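Local coordinates for hypothetical protein (PDB 4QAN) that is of unknown function but has a cystatin-like fold, as a divergent member of the NTF2-like superfamily, and can bind a magnesium ion, at residues E26-V31 and K197-P202; Y83-P88 and Y230-G235; A97-F102 and L256-G261. One frame throughout, in Å; residues are numbered along the deposited sequence.

Contact 1. Residues E26-V31 and K197-P202; sequences EEEEAV and KTYVLP
E28 reaches out from the first turn of helix 27-39 and fits its carboxylate between the ammonium group of K197 and the ring edge of Y199. The chain is nearly straight: CG lies anti to the backbone N (chi1 -162°) and the carbons beyond it stay extended, which carries the carboxylate across the full gap to the 197-202 loop. There E28 OE1 forms a salt bridge with K197 NZ at 2.6 Å, the two side chains arriving from opposite directions. The other oxygen, E28 OE2, lies 3.4 Å from Y199 CE1, near the ring plane, with carboxylate and ring turned 82° apart; a C-H edge of this kind probably suits a negatively charged neighbour. The root of K197 also lies over the ring, CB 4.1 Å above one face of Y199 and offset toward its rim. The phenol is held at its far end, where Y199 OH is hydrogen-bonded to I120 N. The contact lies at the protein surface, where helix 27-39 packs against the antiparallel sheet: E28 also touches I120 on strand 116-122, V31 packs on strand 140-150, and Y199 spans from L32 of the helix to V117 of strand 116-122.

Contact 2. Residues Y83-P88 and Y230-G235; sequences YSYYFP and YAIEKG
A Schellman motif in the C-terminal turn of helix 221-234, with G235 as its positive-phi residue, takes up the side chain of Y85 from the 3-10 segment just before helix 87-108. Y85 OH donates a hydrogen bond of 2.7 Å to I232 O, one of the carbonyls of that last turn. The hydroxyl comes in at a C=O...O angle of 123° and stands 32° out of the carbonyl plane. The same oxygen accepts the backbone N-H of the turn, G235 N at 3.2 Å, from the opposite face of that plane, so this one carbonyl serves both the helix end and the incoming tyrosine. CG of Y85 is anti to the backbone N (chi1 176°), which sets the ring beside its own carbonyl carbon and lets the hydroxyl reach the helix end. On the way, Y85 CE2 passes 3.5 Å from G235 CA; a beta carbon on G235 would come within about 3.5 Å of Y85 CD2, and positive phi already suits a glycine. The methyl I232 CG2 lies beside the hydroxyl, 3.3 Å from Y85 OH.

Helix 221-234 precedes the mixed sheet of the C-terminal half, and I232 packs on L305 of strand 305-314 and on L267, M270 and L271 of helix 254-275. Y85 in turn touches P299 and L237. The two backbones are also bridged by a water, which donates to Y85 O at 2.9 Å and to G235 O at 2.6 Å. Y85 CD1 sits 3.9 Å above one face of the neighbouring Y86 ring, offset toward its rim.

Contact 3. Residues A97-F102 and L256-G261; sequences AYIEQF and LLKKQG
I99 and L257 form the tight part of a helix-helix packing between helices 87-108 and 254-275, whose local segments cross at -135°, halfway between perpendicular and antiparallel, with axes 9.8 Å apart at their closest. The delta methyl of I99 presses into the base of the leucine, CD1 to L257 CB at 3.5 Å, closer than carbons usually pack. The two side chains cross at about a right angle, and the same CD1 lies 3.9 Å from L257 CD1. The other branch, CG2, turns to the lysine of the next position and meets K258 CD at 3.7 Å. I99 thus splits its contacts between its two branches, and also touches L43 of helix 43-48. An alanine here would lose both branches and is likely to open a gap between the helices at L257, with the aliphatic part of K258 left without its apolar neighbour.

Toward solvent the packing slackens. E100 and K258 meet only through carbons, E100 CG to K258 CD at 4.2 Å, and the carboxylate of E100 has its salt bridge with K96. The lysine chain bends at chi3 (-52°), and its amino group goes to E103, with which it forms a salt bridge, and to a water. That water donates to E100 OE2 at 2.6 Å and accepts a weak, long bond of 3.4 Å from K258 NZ.

Overall arrangement
From the N terminus the chain passes 26-31, then 83-88 and 97-102 at the start and middle of helix 87-108, builds the antiparallel sheet, and returns through 197-202, 230-235 and 256-261 in the same order. Each contact therefore crosses the other two and none nests inside another. Contact 1 closes the loop round the first sheet, tying the linker after it to helix 27-39. Contact 2 ties the 3-10 segment leading into helix 87-108 to the end of helix 221-234, and contact 3 ties the helix itself to helix 254-275. These two centres are 21 Å apart, whereas those of contacts 1 and 2 are 38 Å apart, on opposite sides of the chain's centre.

Contact 1. Residues E26-V31 and K197-P202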
loop_
_atom_site.group_PDB
_atom_site.type_symbol
_atom_site.label_atom_id
_atom_site.label_comp_id
_atom_site.label_asym_id
_atom_site.label_seq_id
_atom_site.Cartn_x
_atom_site.Cartn_y
_atom_site.Cartn_z
ATOM N N GLU A 26 25.582 -6.337 2.497
ATOM C CA GLU A 26 25.885 -5.655 3.748
ATOM C C GLU A 26 24.852 -4.570 3.933
ATOM O O GLU A 26 24.464 -3.918 2.960
ATOM C CB GLU A 26 27.278 -5.027 3.695
ATOM C CG GLU A 26 27.906 -4.809 5.063
ATOM C CD GLU A 26 28.418 -6.099 5.687
ATOM O OE1 GLU A 26 28.259 -7.176 5.072
ATOM O OE2 GLU A 26 28.989 -6.038 6.798
ATOM N N GLU A 27 24.412 -4.361 5.173
ATOM C CA GLU A 27 23.400 -3.337 5.448
ATOM C C GLU A 27 23.896 -1.916 5.103
ATOM O O GLU A 27 23.099 -1.050 4.747
ATOM C CB GLU A 27 22.862 -3.425 6.895
ATOM C CG GLU A 27 23.810 -3.000 8.012
ATOM C CD GLU A 27 24.272 -4.156 8.885
ATOM O OE1 GLU A 27 24.875 -5.112 8.347
ATOM O OE2 GLU A 27 24.047 -4.094 10.116
ATOM N N GLU A 28 25.205 -1.681 5.173
ATOM C CA GLU A 28 25.744 -0.354 4.860
ATOM C C GLU A 28 25.453 0.034 3.404
ATOM O O GLU A 28 25.048 1.164 3.129
ATOM C CB GLU A 28 27.255 -0.272 5.155
ATOM C CG GLU A 28 27.758 1.162 5.267
ATOM C CD GLU A 28 29.212 1.261 5.697
ATOM O OE1 GLU A 28 30.097 0.827 4.927
ATOM O OE2 GLU A 28 29.472 1.789 6.800
ATOM N N GLU A 29 25.639 -0.916 2.489
ATOM C CA GLU A 29 25.404 -0.690 1.059
ATOM C C GLU A 29 23.971 -0.267 0.832
ATOM O O GLU A 29 23.715 0.715 0.145
ATOM C CB GLU A 29 25.642 -1.962 0.249
ATOM C CG GLU A 29 27.046 -2.537 0.320
ATOM C CD GLU A 29 27.103 -3.938 -0.271
ATOM O OE1 GLU A 29 26.065 -4.385 -0.827
ATOM O OE2 GLU A 29 28.173 -4.588 -0.183
ATOM N N ALA A 30 23.049 -1.029 1.413
ATOM C CA ALA A 30 21.616 -0.737 1.329
ATOM C C ALA A 30 21.281 0.673 1.836
ATOM O O ALA A 30 20.453 1.374 1.252
ATOM C CB ALA A 30 20.833 -1.779 2.112
ATOM N N VAL A 31 21.945 1.090 2.913
ATOM C CA VAL A 31 21.743 2.420 3.481
ATOM C C VAL A 31 22.219 3.496 2.512
ATOM O O VAL A 31 21.510 4.482 2.281
ATOM C CB VAL A 31 22.489 2.585 4.817
ATOM C CG1 VAL A 31 22.462 4.040 5.287
ATOM C CG2 VAL A 31 21.896 1.666 5.872
ATOM N N LYS A 197 34.709 7.578 6.695
ATOM C CA LYS A 197 35.247 6.903 5.510
ATOM C C LYS A 197 35.017 7.723 4.242
ATOM O O LYS A 197 34.462 8.826 4.285
ATOM C CB LYS A 197 34.548 5.556 5.305
ATOM C CG LYS A 197 34.664 4.565 6.448
ATOM C CD LYS A 197 33.599 3.481 6.338
ATOM C CE LYS A 197 33.719 2.663 5.061
ATOM N NZ LYS A 197 32.497 1.851 4.831
ATOM N N THR A 198 35.467 7.166 3.119
ATOM C CA THR A 198 35.003 7.564 1.794
ATOM C C THR A 198 33.768 6.721 1.509
ATOM O O THR A 198 33.884 5.576 1.076
ATOM C CB THR A 198 36.063 7.279 0.696
ATOM O OG1 THR A 198 37.257 8.029 0.955
ATOM C CG2 THR A 198 35.527 7.637 -0.696
ATOM N N TYR A 199 32.587 7.261 1.777
ATOM C CA TYR A 199 31.365 6.517 1.487
ATOM C C TYR A 199 31.054 6.628 -0.012
ATOM O O TYR A 199 31.004 7.729 -0.573
ATOM C CB TYR A 199 30.190 7.002 2.354
ATOM C CG TYR A 199 30.299 6.601 3.824
ATOM C CD1 TYR A 199 29.951 5.320 4.249
ATOM C CD2 TYR A 199 30.749 7.509 4.788
ATOM C CE1 TYR A 199 30.055 4.954 5.584
ATOM C CE2 TYR A 199 30.852 7.149 6.128
ATOM C CZ TYR A 199 30.505 5.870 6.522
ATOM O OH TYR A 199 30.611 5.506 7.850
ATOM N N VAL A 200 30.874 5.476 -0.653
ATOM C CA VAL A 200 30.563 5.406 -2.083
ATOM C C VAL A 200 29.051 5.366 -2.286
ATOM O O VAL A 200 28.413 4.342 -2.043
ATOM C CB VAL A 200 31.211 4.161 -2.734
ATOM C CG1 VAL A 200 30.637 3.887 -4.123
ATOM C CG2 VAL A 200 32.731 4.332 -2.788
ATOM N N LEU A 201 28.493 6.490 -2.730
ATOM C CA LEU A 201 27.080 6.571 -3.103
ATOM C C LEU A 201 26.877 5.959 -4.494
ATOM O O LEU A 201 27.270 6.565 -5.488
ATOM C CB LEU A 201 26.634 8.031 -3.126
ATOM C CG LEU A 201 26.521 8.721 -1.767
ATOM C CD1 LEU A 201 26.480 10.230 -1.950
ATOM C CD2 LEU A 201 25.288 8.239 -1.014
ATOM N N PRO A 202 26.248 4.770 -4.579
ATOM C CA PRO A 202 26.140 4.135 -5.893
ATOM C C PRO A 202 25.176 4.843 -6.841
ATOM O O PRO A 202 24.396 5.717 -6.425
ATOM C CB PRO A 202 25.581 2.747 -5.560
ATOM C CG PRO A 202 24.760 2.962 -4.337
ATOM C CD PRO A 202 25.429 4.073 -3.566
#

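Contact 2. Residues Y83-P88 and Y230-G235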
loop_
_atom_site.group_PDB
_atom_site.type_symbol
_atom_site.label_atom_id
_atom_site.label_comp_id
_atom_site.label_asym_id
_atom_site.label_seq_id
_atom_site.Cartn_x
_atom_site.Cartn_y
_atom_site.Cartn_z
ATOM N N TYR A 83 -2.195 -14.752 3.377
ATOM C CA TYR A 83 -3.042 -15.055 2.234
ATOM C C TYR A 83 -2.534 -14.320 1.009
ATOM O O TYR A 83 -2.750 -13.121 0.870
ATOM C CB TYR A 83 -4.481 -14.652 2.538
ATOM C CG TYR A 83 -4.978 -15.152 3.861
ATOM C CD1 TYR A 83 -5.289 -16.498 4.039
ATOM C CD2 TYR A 83 -5.145 -14.289 4.944
ATOM C CE1 TYR A 83 -5.759 -16.977 5.258
ATOM C CE2 TYR A 83 -5.610 -14.759 6.174
ATOM C CZ TYR A 83 -5.915 -16.101 6.325
ATOM O OH TYR A 83 -6.377 -16.588 7.526
ATOM N N SER A 84 -1.859 -15.035 0.111
ATOM C CA SER A 84 -1.228 -14.375 -1.039
ATOM C C SER A 84 -2.230 -13.636 -1.961
ATOM O O SER A 84 -1.849 -12.683 -2.632
ATOM C CB SER A 84 -0.324 -15.343 -1.807
ATOM O OG SER A 84 -1.038 -16.471 -2.246
ATOM N N TYR A 85 -3.501 -14.052 -1.954
ATOM C CA TYR A 85 -4.613 -13.301 -2.569
ATOM C C TYR A 85 -4.489 -11.769 -2.427
ATOM O O TYR A 85 -4.760 -11.034 -3.365
ATOM C CB TYR A 85 -5.933 -13.758 -1.931
ATOM C CG TYR A 85 -7.176 -13.018 -2.391
ATOM C CD1 TYR A 85 -7.561 -11.812 -1.806
ATOM C CD2 TYR A 85 -7.991 -13.550 -3.375
ATOM C CE1 TYR A 85 -8.716 -11.152 -2.215
ATOM C CE2 TYR A 85 -9.133 -12.901 -3.793
ATOM C CZ TYR A 85 -9.499 -11.706 -3.222
ATOM O OH TYR A 85 -10.641 -11.070 -3.657
ATOM N N TYR A 86 -4.083 -11.296 -1.254
ATOM C CA TYR A 86 -4.020 -9.863 -0.983
ATOM C C TYR A 86 -2.852 -9.090 -1.601
ATOM O O TYR A 86 -2.810 -7.855 -1.474
ATOM C CB TYR A 86 -4.004 -9.636 0.528
ATOM C CG TYR A 86 -5.311 -9.954 1.217
ATOM C CD1 TYR A 86 -6.466 -9.267 0.895
ATOM C CD2 TYR A 86 -5.381 -10.911 2.230
ATOM C CE1 TYR A 86 -7.659 -9.531 1.539
ATOM C CE2 TYR A 86 -6.570 -11.163 2.885
ATOM C CZ TYR A 86 -7.705 -10.471 2.529
ATOM O OH TYR A 86 -8.903 -10.715 3.170
ATOM N N PHE A 87 -1.933 -9.783 -2.278
ATOM C CA PHE A 87 -0.630 -9.207 -2.621
ATOM C C PHE A 87 -0.707 -7.838 -3.292
ATOM O O PHE A 87 -0.058 -6.899 -2.856
ATOM C CB PHE A 87 0.224 -10.194 -3.454
ATOM C CG PHE A 87 1.545 -9.615 -3.921
ATOM C CD1 PHE A 87 2.691 -9.713 -3.136
ATOM C CD2 PHE A 87 1.636 -8.951 -5.141
ATOM C CE1 PHE A 87 3.900 -9.158 -3.557
ATOM C CE2 PHE A 87 2.842 -8.402 -5.572
ATOM C CZ PHE A 87 3.974 -8.505 -4.778
ATOM N N PRO A 88 -1.490 -7.708 -4.366
ATOM C CA PRO A 88 -1.484 -6.369 -4.969
ATOM C C PRO A 88 -1.933 -5.242 -4.022
ATOM O O PRO A 88 -1.467 -4.100 -4.167
ATOM C CB PRO A 88 -2.452 -6.516 -6.146
ATOM C CG PRO A 88 -2.449 -8.003 -6.459
ATOM C CD PRO A 88 -2.321 -8.663 -5.118
ATOM N N TYR A 230 -15.803 -9.286 -10.570
ATOM C CA TYR A 230 -15.305 -10.535 -11.124
ATOM C C TYR A 230 -13.809 -10.683 -10.835
ATOM O O TYR A 230 -13.342 -11.774 -10.488
ATOM C CB TYR A 230 -15.548 -10.604 -12.635
ATOM C CG TYR A 230 -14.992 -11.860 -13.310
ATOM C CD1 TYR A 230 -15.568 -13.105 -13.085
ATOM C CD2 TYR A 230 -13.881 -11.792 -14.172
ATOM C CE1 TYR A 230 -15.068 -14.252 -13.693
ATOM C CE2 TYR A 230 -13.366 -12.930 -14.789
ATOM C CZ TYR A 230 -13.963 -14.155 -14.554
ATOM O OH TYR A 230 -13.477 -15.284 -15.159
ATOM N N ALA A 231 -13.062 -9.599 -10.999
ATOM C CA ALA A 231 -11.640 -9.584 -10.627
ATOM C C ALA A 231 -11.398 -10.002 -9.161
ATOM O O ALA A 231 -10.498 -10.803 -8.851
ATOM C CB ALA A 231 -11.053 -8.205 -10.882
ATOM N N ILE A 232 -12.210 -9.458 -8.267
ATOM C CA ILE A 232 -12.161 -9.804 -6.843
ATOM C C ILE A 232 -12.443 -11.296 -6.626
ATOM O O ILE A 232 -11.692 -11.981 -5.913
ATOM C CB ILE A 232 -13.121 -8.895 -6.035
ATOM C CG1 ILE A 232 -12.506 -7.479 -5.969
ATOM C CG2 ILE A 232 -13.352 -9.443 -4.630
ATOM C CD1 ILE A 232 -13.396 -6.381 -5.422
ATOM N N GLU A 233 -13.477 -11.805 -7.296
ATOM C CA GLU A 233 -13.843 -13.221 -7.223
ATOM C C GLU A 233 -12.705 -14.133 -7.657
ATOM O O GLU A 233 -12.533 -15.214 -7.084
ATOM C CB GLU A 233 -15.064 -13.503 -8.097
ATOM C CG GLU A 233 -16.346 -12.797 -7.662
ATOM C CD GLU A 233 -17.423 -12.833 -8.723
ATOM O OE1 GLU A 233 -17.118 -13.242 -9.858
ATOM O OE2 GLU A 233 -18.582 -12.456 -8.429
ATOM N N LYS A 234 -11.942 -13.702 -8.669
ATOM C CA LYS A 234 -10.874 -14.514 -9.262
ATOM C C LYS A 234 -9.485 -14.257 -8.679
ATOM O O LYS A 234 -8.512 -14.909 -9.074
ATOM C CB LYS A 234 -10.805 -14.277 -10.776
ATOM C CG LYS A 234 -12.127 -14.479 -11.511
ATOM C CD LYS A 234 -12.625 -15.907 -11.476
ATOM C CE LYS A 234 -11.769 -16.791 -12.367
ATOM N NZ LYS A 234 -12.562 -17.919 -12.891
ATOM N N GLY A 235 -9.389 -13.310 -7.756
ATOM C CA GLY A 235 -8.120 -12.955 -7.156
ATOM C C GLY A 235 -7.242 -12.108 -8.064
ATOM O O GLY A 235 -6.021 -12.108 -7.910
HETATM O O HOH W 1 -4.461 -10.874 -6.249
#

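Contact 3. Residues A97-F102 and L256-G261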
loop_
_atom_site.group_PDB
_atom_site.type_symbol
_atom_site.label_atom_id
_atom_site.label_comp_id
_atom_site.label_asym_id
_atom_site.label_seq_id
_atom_site.Cartn_x
_atom_site.Cartn_y
_atom_site.Cartn_z
ATOM N N ALA A 97 3.275 4.137 1.300
ATOM C CA ALA A 97 3.879 4.479 2.584
ATOM C C ALA A 97 5.345 4.848 2.397
ATOM O O ALA A 97 5.799 5.825 2.987
ATOM C CB ALA A 97 3.732 3.336 3.588
ATOM N N TYR A 98 6.059 4.102 1.549
ATOM C CA TYR A 98 7.463 4.421 1.240
ATOM C C TYR A 98 7.649 5.751 0.481
ATOM O O TYR A 98 8.604 6.483 0.734
ATOM C CB TYR A 98 8.143 3.284 0.471
ATOM C CG TYR A 98 8.546 2.112 1.339
ATOM C CD1 TYR A 98 9.406 2.287 2.404
ATOM C CD2 TYR A 98 8.065 0.827 1.089
ATOM C CE1 TYR A 98 9.786 1.227 3.202
ATOM C CE2 TYR A 98 8.439 -0.252 1.882
ATOM C CZ TYR A 98 9.299 -0.046 2.947
ATOM O OH TYR A 98 9.689 -1.094 3.758
ATOM N N ILE A 99 6.730 6.060 -0.431
ATOM C CA ILE A 99 6.768 7.323 -1.150
ATOM C C ILE A 99 6.665 8.462 -0.150
ATOM O O ILE A 99 7.384 9.442 -0.246
ATOM C CB ILE A 99 5.669 7.420 -2.239
ATOM C CG1 ILE A 99 5.994 6.433 -3.373
ATOM C CG2 ILE A 99 5.604 8.830 -2.816
ATOM C CD1 ILE A 99 4.867 6.134 -4.342
ATOM N N GLU A 100 5.783 8.311 0.824
ATOM C CA GLU A 100 5.591 9.340 1.823
ATOM C C GLU A 100 6.771 9.515 2.753
ATOM O O GLU A 100 7.088 10.636 3.122
ATOM C CB GLU A 100 4.323 9.083 2.595
ATOM C CG GLU A 100 3.143 9.392 1.722
ATOM C CD GLU A 100 1.866 8.877 2.281
ATOM O OE1 GLU A 100 1.933 7.977 3.143
ATOM O OE2 GLU A 100 0.805 9.375 1.840
ATOM N N GLN A 101 7.449 8.426 3.102
ATOM C CA GLN A 101 8.706 8.545 3.827
ATOM C C GLN A 101 9.699 9.323 2.977
ATOM O O GLN A 101 10.310 10.270 3.457
ATOM C CB GLN A 101 9.288 7.185 4.177
ATOM C CG GLN A 101 8.440 6.411 5.162
ATOM C CD GLN A 101 9.237 5.437 5.990
ATOM O OE1 GLN A 101 10.199 4.833 5.512
ATOM N NE2 GLN A 101 8.845 5.282 7.252
ATOM N N PHE A 102 9.834 8.926 1.712
ATOM C CA PHE A 102 10.761 9.576 0.806
ATOM C C PHE A 102 10.457 11.074 0.717
ATOM O O PHE A 102 11.342 11.899 0.880
ATOM C CB PHE A 102 10.678 8.922 -0.567
ATOM C CG PHE A 102 11.653 9.472 -1.560
ATOM C CD1 PHE A 102 12.954 9.001 -1.603
ATOM C CD2 PHE A 102 11.262 10.454 -2.468
ATOM C CE1 PHE A 102 13.846 9.500 -2.531
ATOM C CE2 PHE A 102 12.147 10.957 -3.397
ATOM C CZ PHE A 102 13.440 10.475 -3.431
ATOM N N LEU A 256 0.535 9.121 -8.913
ATOM C CA LEU A 256 -0.363 8.047 -9.358
ATOM C C LEU A 256 -0.227 6.857 -8.446
ATOM O O LEU A 256 -1.218 6.184 -8.155
ATOM C CB LEU A 256 -0.091 7.623 -10.805
ATOM C CG LEU A 256 -0.498 8.634 -11.879
ATOM C CD1 LEU A 256 -0.058 8.167 -13.264
ATOM C CD2 LEU A 256 -2.001 8.881 -11.837
ATOM N N LEU A 257 1.000 6.603 -8.001
ATOM C CA LEU A 257 1.259 5.501 -7.083
ATOM C C LEU A 257 0.633 5.697 -5.709
ATOM O O LEU A 257 0.187 4.730 -5.097
ATOM C CB LEU A 257 2.751 5.270 -6.930
ATOM C CG LEU A 257 3.430 4.609 -8.119
ATOM C CD1 LEU A 257 4.936 4.521 -7.887
ATOM C CD2 LEU A 257 2.840 3.227 -8.380
ATOM N N LYS A 258 0.613 6.927 -5.216
ATOM C CA LYS A 258 -0.001 7.187 -3.929
ATOM C C LYS A 258 -1.531 6.995 -4.034
ATOM O O LYS A 258 -2.141 6.389 -3.160
ATOM C CB LYS A 258 0.365 8.584 -3.418
ATOM C CG LYS A 258 1.836 8.713 -3.033
ATOM C CD LYS A 258 2.136 10.004 -2.285
ATOM C CE LYS A 258 1.627 11.215 -3.039
ATOM N NZ LYS A 258 2.093 12.462 -2.394
ATOM N N LYS A 259 -2.112 7.492 -5.124
ATOM C CA LYS A 259 -3.540 7.279 -5.444
ATOM C C LYS A 259 -3.882 5.792 -5.528
ATOM O O LYS A 259 -4.919 5.373 -5.043
ATOM C CB LYS A 259 -3.874 7.926 -6.797
ATOM C CG LYS A 259 -5.206 8.655 -6.861
ATOM C CD LYS A 259 -5.238 9.701 -7.989
ATOM C CE LYS A 259 -4.025 10.645 -7.979
ATOM N NZ LYS A 259 -4.220 11.960 -8.675
ATOM N N GLN A 260 -2.995 5.017 -6.154
ATOM C CA GLN A 260 -3.154 3.565 -6.272
ATOM C C GLN A 260 -3.143 2.919 -4.888
ATOM O O GLN A 260 -3.966 2.047 -4.588
ATOM C CB GLN A 260 -2.043 2.981 -7.163
ATOM C CG GLN A 260 -1.999 1.462 -7.253
ATOM C CD GLN A 260 -0.926 0.955 -8.211
ATOM O OE1 GLN A 260 -1.164 0.816 -9.403
ATOM N NE2 GLN A 260 0.250 0.662 -7.687
ATOM N N GLY A 261 -2.202 3.364 -4.058
ATOM C CA GLY A 261 -2.165 3.040 -2.633
ATOM C C GLY A 261 -3.458 3.339 -1.905
ATOM O O GLY A 261 -3.924 2.512 -1.140
HETATM O O HOH W 2 0.657 11.661 0.592
#